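Beta-galactosidase (Bacillus circulans, PDB 4MAD) probably hydrolyses terminal non-reducing beta-D-galactose residues of beta-D-galactosides, as a family 35 glycoside hydrolase built on a TIM barrel with added all-beta domains. Local coordinates at residues T400-A405 and S450-I455; Q421-G426 and E510-F515; E534-V539 and L575-K580. All coordinates share one frame; numbering follows the deposited sequence.

Contact 1 of 3, residues T400-A405 and S450-I455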
loop_
_atom_site.group_PDB
_atom_site.type_symbol
_atom_site.label_atom_id
_atom_site.label_comp_id
_atom_site.label_asym_id
_atom_site.label_seq_id
_atom_site.Cartn_x
_atom_site.Cartn_y
_atom_site.Cartn_z
ATOM N N THR A 400 30.292 3.760 -9.503
ATOM C CA THR A 400 31.524 3.046 -9.779
ATOM C C THR A 400 32.343 3.832 -10.760
ATOM O O THR A 400 31.814 4.612 -11.501
ATOM C CB THR A 400 31.297 1.644 -10.336
ATOM O OG1 THR A 400 32.494 0.860 -10.263
ATOM C CG2 THR A 400 30.850 1.724 -11.733
ATOM N N THR A 401 33.645 3.572 -10.759
ATOM C CA THR A 401 34.542 4.189 -11.688
ATOM C C THR A 401 35.018 3.224 -12.764
ATOM O O THR A 401 35.510 2.205 -12.490
ATOM C CB THR A 401 35.780 4.802 -11.004
ATOM O OG1 THR A 401 35.397 5.627 -9.903
ATOM C CG2 THR A 401 36.549 5.630 -11.983
ATOM N N ILE A 402 34.849 3.595 -13.991
ATOM C CA ILE A 402 35.320 2.819 -15.103
ATOM C C ILE A 402 36.695 3.344 -15.529
ATOM O O ILE A 402 36.874 4.470 -15.752
ATOM C CB ILE A 402 34.388 2.926 -16.275
ATOM C CG1 ILE A 402 32.993 2.426 -15.915
ATOM C CG2 ILE A 402 34.873 2.139 -17.396
ATOM C CD1 ILE A 402 31.925 3.141 -16.602
ATOM N N LYS A 403 37.663 2.469 -15.645
ATOM C CA LYS A 403 38.972 2.901 -16.024
ATOM C C LYS A 403 39.324 2.531 -17.447
ATOM O O LYS A 403 39.360 1.409 -17.783
ATOM C CB LYS A 403 39.974 2.319 -15.098
ATOM C CG LYS A 403 39.505 2.466 -13.747
ATOM C CD LYS A 403 40.484 2.970 -12.848
ATOM C CE LYS A 403 39.825 3.122 -11.541
ATOM N NZ LYS A 403 40.818 3.542 -10.604
ATOM N N GLY A 404 39.654 3.522 -18.236
ATOM C CA GLY A 404 39.962 3.354 -19.616
ATOM C C GLY A 404 38.909 3.937 -20.486
ATOM O O GLY A 404 37.786 4.018 -20.108
ATOM N N ALA A 405 39.312 4.345 -21.674
ATOM C CA ALA A 405 38.413 4.942 -22.598
ATOM C C ALA A 405 37.837 3.828 -23.436
ATOM O O ALA A 405 38.438 3.384 -24.370
ATOM C CB ALA A 405 39.125 5.894 -23.447
ATOM N N SER A 450 35.782 7.218 -16.070
ATOM C CA SER A 450 34.415 7.669 -16.076
ATOM C C SER A 450 33.673 7.304 -14.794
ATOM O O SER A 450 33.601 6.164 -14.483
ATOM C CB SER A 450 33.751 7.032 -17.252
ATOM O OG SER A 450 34.256 7.535 -18.436
ATOM N N LYS A 451 33.129 8.271 -14.095
ATOM C CA LYS A 451 32.351 8.005 -12.916
ATOM C C LYS A 451 30.886 7.771 -13.319
ATOM O O LYS A 451 30.222 8.654 -13.800
ATOM C CB LYS A 451 32.478 9.151 -11.926
ATOM C CG LYS A 451 31.746 8.960 -10.652
ATOM C CD LYS A 451 31.629 10.254 -9.893
ATOM C CE LYS A 451 31.356 10.042 -8.452
ATOM N NZ LYS A 451 31.466 11.244 -7.628
ATOM N N LEU A 452 30.447 6.546 -13.094
ATOM C CA LEU A 452 29.109 6.120 -13.426
ATOM C C LEU A 452 28.264 6.154 -12.158
ATOM O O LEU A 452 28.674 5.676 -11.151
ATOM C CB LEU A 452 29.154 4.730 -14.016
ATOM C CG LEU A 452 27.811 4.074 -14.242
ATOM C CD1 LEU A 452 27.045 4.809 -15.254
ATOM C CD2 LEU A 452 27.956 2.654 -14.595
ATOM N N GLN A 453 27.113 6.828 -12.251
ATOM C CA GLN A 453 26.152 6.915 -11.184
ATOM C C GLN A 453 24.770 6.524 -11.709
ATOM O O GLN A 453 24.398 6.910 -12.733
ATOM C CB GLN A 453 26.095 8.336 -10.625
ATOM C CG GLN A 453 27.361 8.787 -9.975
ATOM C CD GLN A 453 27.331 10.223 -9.557
ATOM O OE1 GLN A 453 27.228 11.072 -10.354
ATOM N NE2 GLN A 453 27.427 10.460 -8.277
ATOM N N ILE A 454 24.076 5.689 -10.986
ATOM C CA ILE A 454 22.731 5.321 -11.362
ATOM C C ILE A 454 21.831 5.532 -10.149
ATOM O O ILE A 454 22.063 4.977 -9.153
ATOM C CB ILE A 454 22.674 3.883 -11.795
ATOM C CG1 ILE A 454 23.668 3.649 -12.921
ATOM C CG2 ILE A 454 21.331 3.520 -12.264
ATOM C CD1 ILE A 454 23.662 2.272 -13.548
ATOM N N ILE A 455 20.820 6.359 -10.321
ATOM C CA ILE A 455 19.844 6.616 -9.286
ATOM C C ILE A 455 18.612 5.767 -9.518
ATOM O O ILE A 455 17.875 6.017 -10.408
ATOM C CB ILE A 455 19.360 8.111 -9.226
ATOM C CG1 ILE A 455 20.552 9.047 -9.239
ATOM C CG2 ILE A 455 18.553 8.329 -7.987
ATOM C CD1 ILE A 455 20.224 10.473 -9.197
HETATM O O HOH W 1 36.529 6.132 -19.217
#
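S450 and L452 pair with I402 and T400 as neighbouring antiparallel strands in the six-stranded sheet of the first all-beta domain. The two short strand segments run at 145° to each other. T400 with L452 and I402 with S450 are hydrogen-bonded pairs, and T401 with K451 between them is a non-hydrogen-bonded pair. Each hydrogen-bonded pair is closed by two backbone bonds. In the first, T400 N gives to L452 O at 3.0 Å and L452 N gives back to T400 O at 2.9 Å. In the second, I402 N meets S450 O at 2.9 Å, with the N-H pointing almost straight at the acceptor (175°), and S450 N gives back to I402 O at 3.0 Å. S450 O also receives a CA-H...O contact from T401 CA.

The side chains of T400, I402, S450 and L452 share one buried face of the sheet. L452 touches two side chains of the other strand, I402 and T400. Its CB is 4.1 Å from I402 CD1, and CB and CD2 touch T400 CG2. T400 CG2 can reach L452 because it stands between its backbone N and carbonyl carbon, while OG1 lies anti to N (chi1 -165°). That turn sends OG1 to D487 O, which accepts its hydrogen bond. The loop residue L485 touches both I402 and L452. T401 and K451 are on the other face, both exposed.

Beyond the last pair a water links the loop at G404 to S450. S450 OG donates to this water at 2.8 Å, and the same water donates to G404 O at 2.6 Å.

Contact 2 of 3, residues Q421-G426 and E510-F515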
loop_
_atom_site.group_PDB
_atom_site.type_symbol
_atom_site.label_atom_id
_atom_site.label_comp_id
_atom_site.label_asym_id
_atom_site.label_seq_id
_atom_site.Cartn_x
_atom_site.Cartn_y
_atom_site.Cartn_z
ATOM N N GLN A 421 18.023 6.631 -13.356
ATOM C CA GLN A 421 18.616 7.721 -14.063
ATOM C C GLN A 421 20.132 7.554 -14.054
ATOM O O GLN A 421 20.709 7.368 -13.047
ATOM C CB GLN A 421 18.263 9.019 -13.385
ATOM C CG GLN A 421 16.788 9.355 -13.411
ATOM C CD GLN A 421 16.407 10.467 -12.400
ATOM O OE1 GLN A 421 16.047 10.210 -11.292
ATOM N NE2 GLN A 421 16.514 11.681 -12.828
ATOM N N VAL A 422 20.712 7.596 -15.236
ATOM C CA VAL A 422 22.083 7.318 -15.443
ATOM C C VAL A 422 22.900 8.583 -15.762
ATOM O O VAL A 422 22.529 9.353 -16.539
ATOM C CB VAL A 422 22.254 6.304 -16.591
ATOM C CG1 VAL A 422 23.647 5.893 -16.743
ATOM C CG2 VAL A 422 21.405 5.147 -16.365
ATOM N N TYR A 423 24.035 8.693 -15.096
ATOM C CA TYR A 423 24.978 9.780 -15.189
ATOM C C TYR A 423 26.398 9.245 -15.399
ATOM O O TYR A 423 26.795 8.311 -14.751
ATOM C CB TYR A 423 24.950 10.653 -13.925
ATOM C CG TYR A 423 23.535 11.106 -13.577
ATOM C CD1 TYR A 423 23.044 12.312 -14.019
ATOM C CD2 TYR A 423 22.681 10.290 -12.876
ATOM C CE1 TYR A 423 21.755 12.690 -13.746
ATOM C CE2 TYR A 423 21.417 10.666 -12.582
ATOM C CZ TYR A 423 20.947 11.863 -13.027
ATOM O OH TYR A 423 19.685 12.203 -12.741
ATOM N N VAL A 424 27.118 9.895 -16.290
ATOM C CA VAL A 424 28.496 9.590 -16.534
ATOM C C VAL A 424 29.284 10.897 -16.369
ATOM O O VAL A 424 29.008 11.838 -17.019
ATOM C CB VAL A 424 28.686 9.056 -17.957
ATOM C CG1 VAL A 424 30.092 9.027 -18.291
ATOM C CG2 VAL A 424 28.082 7.694 -18.103
ATOM N N ASN A 425 30.226 10.914 -15.449
ATOM C CA ASN A 425 31.075 12.063 -15.210
ATOM C C ASN A 425 30.216 13.314 -14.965
ATOM O O ASN A 425 30.535 14.363 -15.390
ATOM C CB ASN A 425 32.039 12.281 -16.350
ATOM C CG ASN A 425 33.210 11.354 -16.297
ATOM O OD1 ASN A 425 33.613 10.956 -15.261
ATOM N ND2 ASN A 425 33.742 11.035 -17.428
ATOM N N GLY A 426 29.129 13.123 -14.271
ATOM C CA GLY A 426 28.324 14.220 -13.843
ATOM C C GLY A 426 27.410 14.777 -14.906
ATOM O O GLY A 426 26.777 15.785 -14.696
ATOM N N GLU A 510 18.109 20.395 -15.019
ATOM C CA GLU A 510 17.095 19.498 -15.488
ATOM C C GLU A 510 17.672 18.099 -15.549
ATOM O O GLU A 510 18.820 17.954 -15.755
ATOM C CB GLU A 510 16.631 19.918 -16.845
ATOM C CG GLU A 510 16.010 21.243 -16.828
ATOM C CD GLU A 510 14.655 21.236 -16.147
ATOM O OE1 GLU A 510 13.702 20.932 -16.833
ATOM O OE2 GLU A 510 14.559 21.525 -14.963
ATOM N N ASN A 511 16.862 17.097 -15.303
ATOM C CA ASN A 511 17.274 15.707 -15.376
ATOM C C ASN A 511 18.172 15.225 -14.261
ATOM O O ASN A 511 18.577 14.106 -14.254
ATOM C CB ASN A 511 17.795 15.367 -16.747
ATOM C CG ASN A 511 16.726 15.401 -17.757
ATOM O OD1 ASN A 511 16.861 16.011 -18.757
ATOM N ND2 ASN A 511 15.639 14.781 -17.474
ATOM N N PHE A 512 18.334 16.077 -13.281
ATOM C CA PHE A 512 18.960 15.746 -12.031
ATOM C C PHE A 512 17.945 15.957 -10.894
ATOM O O PHE A 512 17.230 16.897 -10.883
ATOM C CB PHE A 512 20.137 16.652 -11.761
ATOM C CG PHE A 512 21.324 16.421 -12.635
ATOM C CD1 PHE A 512 22.474 15.883 -12.132
ATOM C CD2 PHE A 512 21.315 16.777 -13.928
ATOM C CE1 PHE A 512 23.554 15.727 -12.925
ATOM C CE2 PHE A 512 22.401 16.631 -14.692
ATOM C CZ PHE A 512 23.501 16.081 -14.202
ATOM N N PRO A 513 17.910 15.055 -9.942
ATOM C CA PRO A 513 16.959 15.231 -8.859
ATOM C C PRO A 513 17.403 16.340 -7.936
ATOM O O PRO A 513 18.520 16.367 -7.559
ATOM C CB PRO A 513 16.959 13.864 -8.162
ATOM C CG PRO A 513 17.434 12.970 -9.128
ATOM C CD PRO A 513 18.452 13.701 -9.878
ATOM N N TYR A 514 16.475 17.196 -7.566
ATOM C CA TYR A 514 16.720 18.223 -6.595
ATOM C C TYR A 514 15.629 18.272 -5.556
ATOM O O TYR A 514 14.509 18.085 -5.868
ATOM C CB TYR A 514 16.800 19.574 -7.249
ATOM C CG TYR A 514 18.113 19.934 -7.817
ATOM C CD1 TYR A 514 18.962 20.808 -7.173
ATOM C CD2 TYR A 514 18.516 19.419 -9.014
ATOM C CE1 TYR A 514 20.150 21.148 -7.721
ATOM C CE2 TYR A 514 19.695 19.743 -9.550
ATOM C CZ TYR A 514 20.509 20.604 -8.924
ATOM O OH TYR A 514 21.704 20.898 -9.480
ATOM N N PHE A 515 16.009 18.543 -4.326
ATOM C CA PHE A 515 15.112 18.921 -3.286
ATOM C C PHE A 515 14.785 20.424 -3.386
ATOM O O PHE A 515 15.651 21.218 -3.556
ATOM C CB PHE A 515 15.708 18.623 -1.933
ATOM C CG PHE A 515 15.948 17.162 -1.679
ATOM C CD1 PHE A 515 14.981 16.365 -1.174
ATOM C CD2 PHE A 515 17.166 16.595 -1.947
ATOM C CE1 PHE A 515 15.202 15.076 -0.938
ATOM C CE2 PHE A 515 17.375 15.312 -1.700
ATOM C CZ PHE A 515 16.397 14.548 -1.206
#
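Y423 and F512 meet where two beta domains abut. Y423 belongs to a strand of the first all-beta domain, and F512 to the loop leading into strand 514-522 of the galactose-binding domain. No backbone pairing crosses here; side chains meet each other and backbone carbonyls. Y423 has CG anti to its carbonyl carbon (chi1 -52°), which extends the ring toward the loop. Its OH donates to N511 O at 2.7 Å, in the carbonyl plane and on a lone pair. N511 O lies at the edge of the tyrosine ring.

F512 also has CG anti to its carbonyl carbon (chi1 -71°), and its ring face is met by Y423 CE1, 3.6 Å above the plane and over its centre. The two ring planes are inclined at 45°. The side chains of P513 and Y423 come from opposite directions, with P513 CD 3.5 Å from Y423 OH. A phenylalanine here lacks the hydroxyl, and N511 O would probably lose this hydrogen bond.

Q421 is extended beyond CG; its OE1 lies 3.8 Å from P513 CG and its NE2 is bonded to L578 O. At the F512 ring edge, G426 O lies near the plane, 3.3 Å from CZ.

Contact 3 of 3, residues E534-V539 and L575-K580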
loop_
_atom_site.group_PDB
_atom_site.type_symbol
_atom_site.label_atom_id
_atom_site.label_comp_id
_atom_site.label_asym_id
_atom_site.label_seq_id
_atom_site.Cartn_x
_atom_site.Cartn_y
_atom_site.Cartn_z
ATOM N N GLU A 534 2.072 20.681 -12.664
ATOM C CA GLU A 534 3.184 21.337 -13.334
ATOM C C GLU A 534 4.478 20.519 -13.341
ATOM O O GLU A 534 5.269 20.672 -14.203
ATOM C CB GLU A 534 3.441 22.759 -12.856
ATOM C CG GLU A 534 4.407 23.512 -13.752
ATOM C CD GLU A 534 4.810 24.915 -13.288
ATOM O OE1 GLU A 534 4.623 25.284 -12.141
ATOM O OE2 GLU A 534 5.345 25.636 -14.113
ATOM N N TRP A 535 4.673 19.733 -12.312
ATOM C CA TRP A 535 5.884 18.992 -12.059
ATOM C C TRP A 535 5.894 17.672 -12.815
ATOM O O TRP A 535 4.993 17.399 -13.543
ATOM C CB TRP A 535 6.086 18.824 -10.558
ATOM C CG TRP A 535 6.343 20.157 -9.883
ATOM C CD1 TRP A 535 5.443 21.114 -9.572
ATOM C CD2 TRP A 535 7.606 20.648 -9.452
ATOM N NE1 TRP A 535 6.069 22.165 -9.044
ATOM C CE2 TRP A 535 7.395 21.900 -8.918
ATOM C CE3 TRP A 535 8.896 20.149 -9.493
ATOM C CZ2 TRP A 535 8.413 22.664 -8.406
ATOM C CZ3 TRP A 535 9.904 20.910 -8.979
ATOM C CH2 TRP A 535 9.665 22.157 -8.463
ATOM N N THR A 536 6.959 16.907 -12.659
ATOM C CA THR A 536 7.102 15.700 -13.440
ATOM C C THR A 536 7.072 14.354 -12.691
ATOM O O THR A 536 6.233 13.565 -12.932
ATOM C CB THR A 536 8.305 15.798 -14.411
ATOM O OG1 THR A 536 8.029 16.772 -15.397
ATOM C CG2 THR A 536 8.563 14.500 -15.066
ATOM N N LYS A 537 8.020 14.132 -11.809
ATOM C CA LYS A 537 7.988 12.971 -10.969
ATOM C C LYS A 537 8.750 13.182 -9.694
ATOM O O LYS A 537 9.807 13.741 -9.700
ATOM C CB LYS A 537 8.511 11.774 -11.694
ATOM C CG LYS A 537 8.335 10.458 -10.956
ATOM C CD LYS A 537 8.661 9.284 -11.799
ATOM C CE LYS A 537 8.049 8.004 -11.316
ATOM N NZ LYS A 537 8.400 7.669 -9.985
ATOM N N GLY A 538 8.185 12.691 -8.620
ATOM C CA GLY A 538 8.823 12.834 -7.339
ATOM C C GLY A 538 8.012 12.489 -6.134
ATOM O O GLY A 538 7.164 11.700 -6.220
ATOM N N VAL A 539 8.390 13.055 -5.013
ATOM C CA VAL A 539 7.705 12.909 -3.754
ATOM C C VAL A 539 7.651 14.249 -3.012
ATOM O O VAL A 539 8.358 15.146 -3.327
ATOM C CB VAL A 539 8.379 11.874 -2.870
ATOM C CG1 VAL A 539 8.291 10.519 -3.486
ATOM C CG2 VAL A 539 9.777 12.245 -2.593
ATOM N N LEU A 575 10.011 19.221 -1.588
ATOM C CA LEU A 575 9.580 18.484 -2.731
ATOM C C LEU A 575 10.794 17.961 -3.407
ATOM O O LEU A 575 11.639 18.716 -3.653
ATOM C CB LEU A 575 8.868 19.396 -3.669
ATOM C CG LEU A 575 8.370 18.879 -4.976
ATOM C CD1 LEU A 575 7.159 19.606 -5.450
ATOM C CD2 LEU A 575 9.425 18.968 -5.970
ATOM N N LEU A 576 10.874 16.667 -3.687
ATOM C CA LEU A 576 11.980 16.116 -4.453
ATOM C C LEU A 576 11.457 15.856 -5.842
ATOM O O LEU A 576 10.566 15.104 -5.997
ATOM C CB LEU A 576 12.484 14.807 -3.855
ATOM C CG LEU A 576 13.527 13.988 -4.617
ATOM C CD1 LEU A 576 14.760 14.750 -4.921
ATOM C CD2 LEU A 576 13.894 12.669 -3.921
ATOM N N GLU A 577 12.003 16.528 -6.815
ATOM C CA GLU A 577 11.632 16.331 -8.183
ATOM C C GLU A 577 12.793 15.743 -8.951
ATOM O O GLU A 577 13.866 16.179 -8.838
ATOM C CB GLU A 577 11.199 17.614 -8.840
ATOM C CG GLU A 577 11.350 17.612 -10.296
ATOM C CD GLU A 577 10.257 16.828 -11.035
ATOM O OE1 GLU A 577 9.101 16.868 -10.610
ATOM O OE2 GLU A 577 10.580 16.179 -12.028
ATOM N N LEU A 578 12.487 14.682 -9.658
ATOM C CA LEU A 578 13.436 13.899 -10.418
ATOM C C LEU A 578 13.968 14.482 -11.695
ATOM O O LEU A 578 15.058 14.253 -12.037
ATOM C CB LEU A 578 12.952 12.461 -10.647
ATOM C CG LEU A 578 12.626 11.645 -9.424
ATOM C CD1 LEU A 578 12.213 10.234 -9.753
ATOM C CD2 LEU A 578 13.696 11.712 -8.424
ATOM N N HIS A 579 13.128 15.147 -12.451
ATOM C CA HIS A 579 13.501 15.546 -13.775
ATOM C C HIS A 579 13.411 17.014 -14.160
ATOM O O HIS A 579 14.348 17.567 -14.675
ATOM C CB HIS A 579 12.641 14.811 -14.767
ATOM C CG HIS A 579 12.778 13.338 -14.686
ATOM N ND1 HIS A 579 13.858 12.676 -15.205
ATOM C CD2 HIS A 579 11.975 12.402 -14.144
ATOM C CE1 HIS A 579 13.713 11.389 -14.981
ATOM N NE2 HIS A 579 12.584 11.197 -14.339
ATOM N N LYS A 580 12.231 17.565 -13.989
ATOM C CA LYS A 580 11.949 18.879 -14.503
ATOM C C LYS A 580 11.497 19.792 -13.391
ATOM O O LYS A 580 10.598 19.498 -12.740
ATOM C CB LYS A 580 10.911 18.807 -15.579
ATOM C CG LYS A 580 11.357 18.127 -16.813
ATOM C CD LYS A 580 10.207 18.013 -17.746
ATOM C CE LYS A 580 10.545 17.495 -19.102
ATOM N NZ LYS A 580 9.318 17.274 -19.865
#
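The carboxylate of E577 reaches across to the backbone of T536 and K537, where strands 537-542 and 569-577 pair in the antiparallel sheet of the galactose-binding domain. G538 with E577 is a non-hydrogen-bonded pair. V539 with L576 is a hydrogen-bonded pair, and L578 N adds a nearly straight bond to K537 O at 2.8 Å.

The tight part surrounds E577. Its chain bends at chi2 (77°), which folds the carboxylate back over the strand end. OE1 accepts from T536 N at 3.0 Å and from K537 N at 3.2 Å, the two donors coming from opposite faces of the carboxylate plane. OE2 accepts from H579 N at 2.8 Å and K580 N at 2.9 Å, again from opposite faces. Y550 OH adds a bond to OE1. W535 packs beside this group, with its ring edge at E577 CG. L575 lies over one face of the indole: CD2 is 3.9 Å from the centroid of the six-membered ring. G538 CA is only 3.2 Å from L576 O, in a CA-H...O contact.

The solvent side is at K580, which is exposed. Here T536 OG1 meets only carbons of the extended lysine chain, with K580 CD 3.4 Å from it, in contrast to the hydrogen bonds around E577. That hydroxyl is hydrogen-bonded to E552.

E577 is thus a buried acid whose oxygens are satisfied largely by backbone N-H groups. Such a ring of donors would be expected to stabilise the carboxylate form and to fix the turn after strand 569-577 against the approach to strand 537-542.

In the fold
Contacts 1 and 2 share a sheet, since strands 449-457 and 419-424 are neighbours in it. Their centres are about 14 Å apart, and I455 N lies 2.9 Å from Q421 O, a probable hydrogen bond. Contact 2 joins this sheet to the galactose-binding domain. Its centre is about 13 Å from that of contact 3, and N511 N of contact 2 lies 2.6 Å from H579 O of contact 3, probably hydrogen-bonded. Contacts 1 and 3 do not touch: their nearest atoms are about 6 Å apart and their centres about 25 Å. All three lie away from the predicted catalytic residues E171 and E247 and from the observed 2-(2-methoxyethoxy)ethanol pockets.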